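Local coordinates for UDP-glucose:anthocyanidin 3-O-glucosyltransferase (Clitoria ternatea, PDB 4REL), which belongs to the plant glycosyltransferases of the GT-B fold, which pair two Rossmann-like domains across a cleft, at residues D114-T126 and F192-Q205. Residues are numbered along the deposited sequence; the frame is centred on the assembly and turned at random. Where two conformers were deposited one is given.
Sequences DAFVTSSLLVAQT and FSRTLNSLGVVLPQ. With KMP (3,5,7-trihydroxy-2-(4-hydroxyphenyl)-4H-chromen-4-one), chain B.
Phe116 and Leu196 bring the backbones to a CA–CA separation of 6.5 Å, where a type I turn from Asp114 to Val117 passes the consecutive helices 191-197 and 199-202. The Phe116 ring illustrates how one aromatic can be fixed from several directions. Leu196 CD1 sits over the centre of one face in a CH-pi contact, 3.5 Å from the centroid, while Leu199 CD1 meets the ring edge. Phe192 presents its own edge to Phe116 in an offset edge-to-face pair, planes 81° apart. The CG of Phe192 is anti to the backbone N (chi1 176°), which carries CE1 toward Phe116 CD2 and CZ to within 3.4 Å of KMP O12. Leu196 divides its branches, CD1 on Phe116 and CD2 against the ligand, and Phe116, Phe192 and Leu196 all line the KMP pocket. In this GT-B fold the turn follows strand 110-114 of the seven-stranded parallel sheet and leads into helix 119-127; the Asp114 carboxylate accepts from Phe116 N through OD2, in an Asx turn, and is hydrogen-bonded to His17 ND1 through OD1. Farther from the ligand, Ala115 CB packs on Leu199 and Leu203, and Thr118 CG2 rests among Thr195, Ser198 and Val202. Water 1 joins Thr118 OG1 to Ser198 OG, whose hydroxyl also donates to Thr195 O. Leu121 CD2 lies 3.8 Å from Gln205 CD, beside a hydrated pair of amides: Gln125 NE2 donates to Gln205 OE1 (2.9 Å) with an N-H...O angle of 140°, waters 2 and 3 bridge the same two residues, and Gln205 NE2 donates nearly straight to Val201 O.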
loop_
_atom_site.group_PDB
_atom_site.type_symbol
_atom_site.label_atom_id
_atom_site.label_comp_id
_atom_site.label_asym_id
_atom_site.label_seq_id
_atom_site.Cartn_x
_atom_site.Cartn_y
_atom_site.Cartn_z
ATOM N N ASP A 114 11.006 -6.940 0.415
ATOM C CA ASP A 114 9.702 -6.678 1.006
ATOM C C ASP A 114 9.652 -7.499 2.291
ATOM O O ASP A 114 10.063 -8.649 2.298
ATOM C CB ASP A 114 8.604 -7.126 0.036
ATOM C CG ASP A 114 7.214 -6.745 0.512
ATOM O OD1 ASP A 114 6.575 -5.875 -0.126
ATOM O OD2 ASP A 114 6.757 -7.305 1.529
ATOM N N ALA A 115 9.195 -6.897 3.388
ATOM C CA ALA A 115 9.186 -7.571 4.690
ATOM C C ALA A 115 8.458 -8.915 4.687
ATOM O O ALA A 115 8.760 -9.783 5.506
ATOM C CB ALA A 115 8.580 -6.648 5.770
ATOM N N PHE A 116 7.475 -9.079 3.805
ATOM C CA PHE A 116 6.704 -10.327 3.783
ATOM C C PHE A 116 7.528 -11.508 3.268
ATOM O O PHE A 116 7.176 -12.664 3.520
ATOM C CB PHE A 116 5.434 -10.206 2.932
ATOM C CG PHE A 116 4.354 -9.347 3.539
ATOM C CD1 PHE A 116 4.488 -8.823 4.823
ATOM C CD2 PHE A 116 3.202 -9.059 2.815
ATOM C CE1 PHE A 116 3.488 -8.026 5.380
ATOM C CE2 PHE A 116 2.189 -8.260 3.370
ATOM C CZ PHE A 116 2.343 -7.743 4.650
ATOM N N VAL A 117 8.593 -11.230 2.518
ATOM C CA VAL A 117 9.437 -12.313 2.010
ATOM C C VAL A 117 10.459 -12.659 3.083
ATOM O O VAL A 117 11.655 -12.393 2.958
ATOM C CB VAL A 117 10.115 -11.946 0.674
ATOM C CG1 VAL A 117 10.814 -13.176 0.072
ATOM C CG2 VAL A 117 9.071 -11.424 -0.302
ATOM N N THR A 118 9.976 -13.255 4.163
ATOM C CA THR A 118 10.836 -13.470 5.322
ATOM C C THR A 118 11.937 -14.490 5.052
ATOM O O THR A 118 12.973 -14.466 5.714
ATOM C CB THR A 118 10.030 -13.893 6.553
ATOM O OG1 THR A 118 9.370 -15.131 6.268
ATOM C CG2 THR A 118 8.983 -12.820 6.896
ATOM N N SER A 119 11.727 -15.378 4.082
ATOM C CA SER A 119 12.779 -16.332 3.708
ATOM C C SER A 119 14.047 -15.627 3.211
ATOM O O SER A 119 15.137 -16.201 3.251
ATOM C CB SER A 119 12.284 -17.320 2.647
ATOM O OG SER A 119 11.357 -18.231 3.214
ATOM N N SER A 120 13.910 -14.392 2.737
ATOM C CA SER A 120 15.084 -13.669 2.253
ATOM C C SER A 120 16.029 -13.266 3.382
ATOM O O SER A 120 17.205 -13.001 3.144
ATOM C CB SER A 120 14.697 -12.464 1.377
ATOM O OG SER A 120 14.054 -11.462 2.133
ATOM N N LEU A 121 15.533 -13.234 4.620
ATOM C CA LEU A 121 16.428 -12.985 5.742
ATOM C C LEU A 121 17.375 -14.164 5.930
ATOM O O LEU A 121 18.564 -13.975 6.217
ATOM C CB LEU A 121 15.636 -12.703 7.029
ATOM C CG LEU A 121 16.440 -12.708 8.336
ATOM C CD1 LEU A 121 17.508 -11.630 8.371
ATOM C CD2 LEU A 121 15.475 -12.542 9.513
ATOM N N LEU A 122 16.854 -15.377 5.758
ATOM C CA LEU A 122 17.682 -16.578 5.841
ATOM C C LEU A 122 18.757 -16.537 4.768
ATOM O O LEU A 122 19.911 -16.928 5.007
ATOM C CB LEU A 122 16.838 -17.838 5.656
ATOM C CG LEU A 122 15.769 -18.148 6.690
ATOM C CD1 LEU A 122 15.004 -19.407 6.280
ATOM C CD2 LEU A 122 16.405 -18.311 8.062
ATOM N N VAL A 123 18.376 -16.051 3.587
ATOM C CA VAL A 123 19.309 -15.935 2.465
ATOM C C VAL A 123 20.414 -14.942 2.821
ATOM O O VAL A 123 21.598 -15.199 2.595
ATOM C CB VAL A 123 18.583 -15.489 1.174
ATOM C CG1 VAL A 123 19.579 -15.180 0.056
ATOM C CG2 VAL A 123 17.617 -16.573 0.717
ATOM N N ALA A 124 20.021 -13.806 3.384
ATOM C CA ALA A 124 20.997 -12.789 3.769
ATOM C C ALA A 124 21.938 -13.329 4.841
ATOM O O ALA A 124 23.142 -13.079 4.806
ATOM C CB ALA A 124 20.297 -11.530 4.254
ATOM N N GLN A 125 21.391 -14.085 5.790
ATOM C CA GLN A 125 22.211 -14.630 6.866
ATOM C C GLN A 125 23.213 -15.664 6.346
ATOM O O GLN A 125 24.365 -15.703 6.787
ATOM C CB GLN A 125 21.332 -15.178 7.995
ATOM C CG GLN A 125 20.631 -14.070 8.778
ATOM C CD GLN A 125 19.551 -14.599 9.699
ATOM O OE1 GLN A 125 19.067 -15.717 9.527
ATOM N NE2 GLN A 125 19.160 -13.792 10.674
ATOM N N THR A 126 22.777 -16.472 5.388
ATOM C CA THR A 126 23.647 -17.443 4.734
ATOM C C THR A 126 24.818 -16.772 4.009
ATOM O O THR A 126 25.964 -17.246 4.067
ATOM C CB THR A 126 22.843 -18.302 3.750
ATOM O OG1 THR A 126 21.980 -19.164 4.494
ATOM C CG2 THR A 126 23.766 -19.134 2.890
ATOM N N PHE A 192 0.694 -17.731 4.621
ATOM C CA PHE A 192 0.785 -16.274 4.571
ATOM C C PHE A 192 0.557 -15.661 5.951
ATOM O O PHE A 192 1.319 -14.800 6.385
ATOM C CB PHE A 192 -0.210 -15.716 3.551
ATOM C CG PHE A 192 -0.256 -14.216 3.496
ATOM C CD1 PHE A 192 0.833 -13.488 3.045
ATOM C CD2 PHE A 192 -1.404 -13.536 3.867
ATOM C CE1 PHE A 192 0.787 -12.103 2.979
ATOM C CE2 PHE A 192 -1.456 -12.151 3.806
ATOM C CZ PHE A 192 -0.360 -11.436 3.359
ATOM N N SER A 193 -0.484 -16.098 6.655
ATOM C CA SER A 193 -0.738 -15.523 7.977
ATOM C C SER A 193 0.382 -15.848 8.953
ATOM O O SER A 193 0.753 -15.007 9.773
ATOM C CB SER A 193 -2.103 -15.941 8.551
ATOM O OG SER A 193 -2.095 -17.288 8.982
ATOM N N ARG A 194 0.929 -17.059 8.868
ATOM C CA ARG A 194 2.026 -17.464 9.743
ATOM C C ARG A 194 3.276 -16.635 9.482
ATOM O O ARG A 194 4.020 -16.289 10.407
ATOM C CB ARG A 194 2.339 -18.949 9.560
ATOM C CG ARG A 194 1.196 -19.861 9.981
ATOM C CD ARG A 194 1.579 -21.331 9.863
ATOM N NE ARG A 194 0.508 -22.214 10.322
ATOM C CZ ARG A 194 -0.377 -22.799 9.520
ATOM N NH1 ARG A 194 -0.319 -22.604 8.208
ATOM N NH2 ARG A 194 -1.318 -23.583 10.027
ATOM N N THR A 195 3.505 -16.332 8.212
ATOM C CA THR A 195 4.622 -15.486 7.810
ATOM C C THR A 195 4.474 -14.071 8.392
ATOM O O THR A 195 5.416 -13.527 8.982
ATOM C CB THR A 195 4.731 -15.441 6.274
ATOM O OG1 THR A 195 4.998 -16.763 5.780
ATOM C CG2 THR A 195 5.840 -14.524 5.843
ATOM N N LEU A 196 3.292 -13.476 8.246
ATOM C CA LEU A 196 3.056 -12.160 8.833
ATOM C C LEU A 196 3.228 -12.205 10.349
ATOM O O LEU A 196 3.856 -11.324 10.937
ATOM C CB LEU A 196 1.680 -11.603 8.438
ATOM C CG LEU A 196 1.711 -10.691 7.200
ATOM C CD1 LEU A 196 2.378 -11.364 6.001
ATOM C CD2 LEU A 196 0.319 -10.231 6.823
ATOM N N ASN A 197 2.719 -13.253 10.989
ATOM C CA ASN A 197 2.819 -13.335 12.439
ATOM C C ASN A 197 4.239 -13.518 12.961
ATOM O O ASN A 197 4.478 -13.373 14.149
ATOM C CB ASN A 197 1.929 -14.448 12.973
ATOM C CG ASN A 197 0.466 -14.107 12.860
ATOM O OD1 ASN A 197 -0.388 -14.993 12.786
ATOM N ND2 ASN A 197 0.168 -12.813 12.823
ATOM N N SER A 198 5.176 -13.839 12.075
ATOM C CA SER A 198 6.575 -13.986 12.471
ATOM C C SER A 198 7.326 -12.662 12.400
ATOM O O SER A 198 8.506 -12.597 12.752
ATOM C CB SER A 198 7.294 -15.008 11.582
ATOM O OG SER A 198 7.594 -14.473 10.298
ATOM N N LEU A 199 6.660 -11.604 11.945
ATOM C CA LEU A 199 7.363 -10.335 11.709
ATOM C C LEU A 199 7.971 -9.711 12.974
ATOM O O LEU A 199 8.984 -9.020 12.901
ATOM C CB LEU A 199 6.450 -9.333 11.006
ATOM C CG LEU A 199 6.220 -9.583 9.515
ATOM C CD1 LEU A 199 5.069 -8.707 9.044
ATOM C CD2 LEU A 199 7.500 -9.299 8.707
ATOM N N GLY A 200 7.353 -9.953 14.125
ATOM C CA GLY A 200 7.877 -9.445 15.382
ATOM C C GLY A 200 9.261 -9.986 15.685
ATOM O O GLY A 200 10.105 -9.294 16.266
ATOM N N VAL A 201 9.512 -11.225 15.276
ATOM C CA VAL A 201 10.809 -11.838 15.498
ATOM C C VAL A 201 11.745 -11.554 14.320
ATOM O O VAL A 201 12.959 -11.397 14.492
ATOM C CB VAL A 201 10.663 -13.357 15.694
ATOM C CG1 VAL A 201 12.025 -14.031 15.711
ATOM C CG2 VAL A 201 9.936 -13.644 16.990
ATOM N N VAL A 202 11.172 -11.482 13.126
ATOM C CA VAL A 202 11.959 -11.268 11.908
ATOM C C VAL A 202 12.527 -9.845 11.798
ATOM O O VAL A 202 13.725 -9.662 11.568
ATOM C CB VAL A 202 11.138 -11.617 10.642
ATOM C CG1 VAL A 202 11.819 -11.071 9.368
ATOM C CG2 VAL A 202 10.942 -13.126 10.532
ATOM N N LEU A 203 11.677 -8.839 11.975
ATOM C CA LEU A 203 12.074 -7.450 11.716
ATOM C C LEU A 203 13.259 -6.888 12.543
ATOM O O LEU A 203 14.053 -6.101 12.013
ATOM C CB LEU A 203 10.868 -6.507 11.789
ATOM C CG LEU A 203 9.837 -6.700 10.677
ATOM C CD1 LEU A 203 8.618 -5.837 10.934
ATOM C CD2 LEU A 203 10.454 -6.348 9.330
ATOM N N PRO A 204 13.390 -7.274 13.829
ATOM C CA PRO A 204 14.562 -6.769 14.556
ATOM C C PRO A 204 15.897 -7.306 14.027
ATOM O O PRO A 204 16.966 -6.802 14.407
ATOM C CB PRO A 204 14.313 -7.258 15.993
ATOM C CG PRO A 204 12.823 -7.328 16.093
ATOM C CD PRO A 204 12.414 -7.885 14.753
ATOM N N GLN A 205 15.852 -8.314 13.164
ATOM C CA GLN A 205 17.084 -8.870 12.612
ATOM C C GLN A 205 17.534 -8.100 11.373
ATOM O O GLN A 205 18.626 -8.328 10.856
ATOM C CB GLN A 205 16.901 -10.359 12.291
ATOM C CG GLN A 205 16.489 -11.177 13.520
ATOM C CD GLN A 205 16.312 -12.642 13.220
ATOM O OE1 GLN A 205 17.268 -13.337 12.846
ATOM N NE2 GLN A 205 15.087 -13.134 13.387
HETATM C C1 KMP B . -2.166 -7.538 6.756
HETATM C C2 KMP B . -1.559 -6.709 5.829
HETATM C C3 KMP B . -1.601 -7.086 4.400
HETATM C C4 KMP B . -2.291 -8.330 4.002
HETATM C C5 KMP B . -2.867 -9.098 5.006
HETATM C C6 KMP B . -2.804 -8.707 6.347
HETATM C C9 KMP B . -0.971 -6.237 3.363
HETATM C C10 KMP B . -1.059 -6.692 1.956
HETATM C C11 KMP B . -1.778 -7.974 1.659
HETATM C C14 KMP B . -1.918 -8.506 0.267
HETATM C C15 KMP B . -1.173 -8.005 -0.799
HETATM C C16 KMP B . -1.332 -8.523 -2.075
HETATM C C17 KMP B . -2.242 -9.544 -2.299
HETATM C C18 KMP B . -2.987 -10.052 -1.243
HETATM C C19 KMP B . -2.822 -9.535 0.035
HETATM O O12 KMP B . -2.349 -8.708 2.680
HETATM O O13 KMP B . -0.385 -5.174 3.678
HETATM O O24 KMP B . -2.397 -10.046 -3.556
HETATM O O27 KMP B . -0.492 -5.915 0.992
HETATM O O29 KMP B . -3.385 -9.501 7.288
HETATM O O30 KMP B . -0.929 -5.562 6.207
HETATM O O HOH W 1 8.581 -16.205 8.649
HETATM O O HOH W 2 17.032 -16.076 11.325
HETATM O O HOH W 3 20.299 -11.012 11.469
#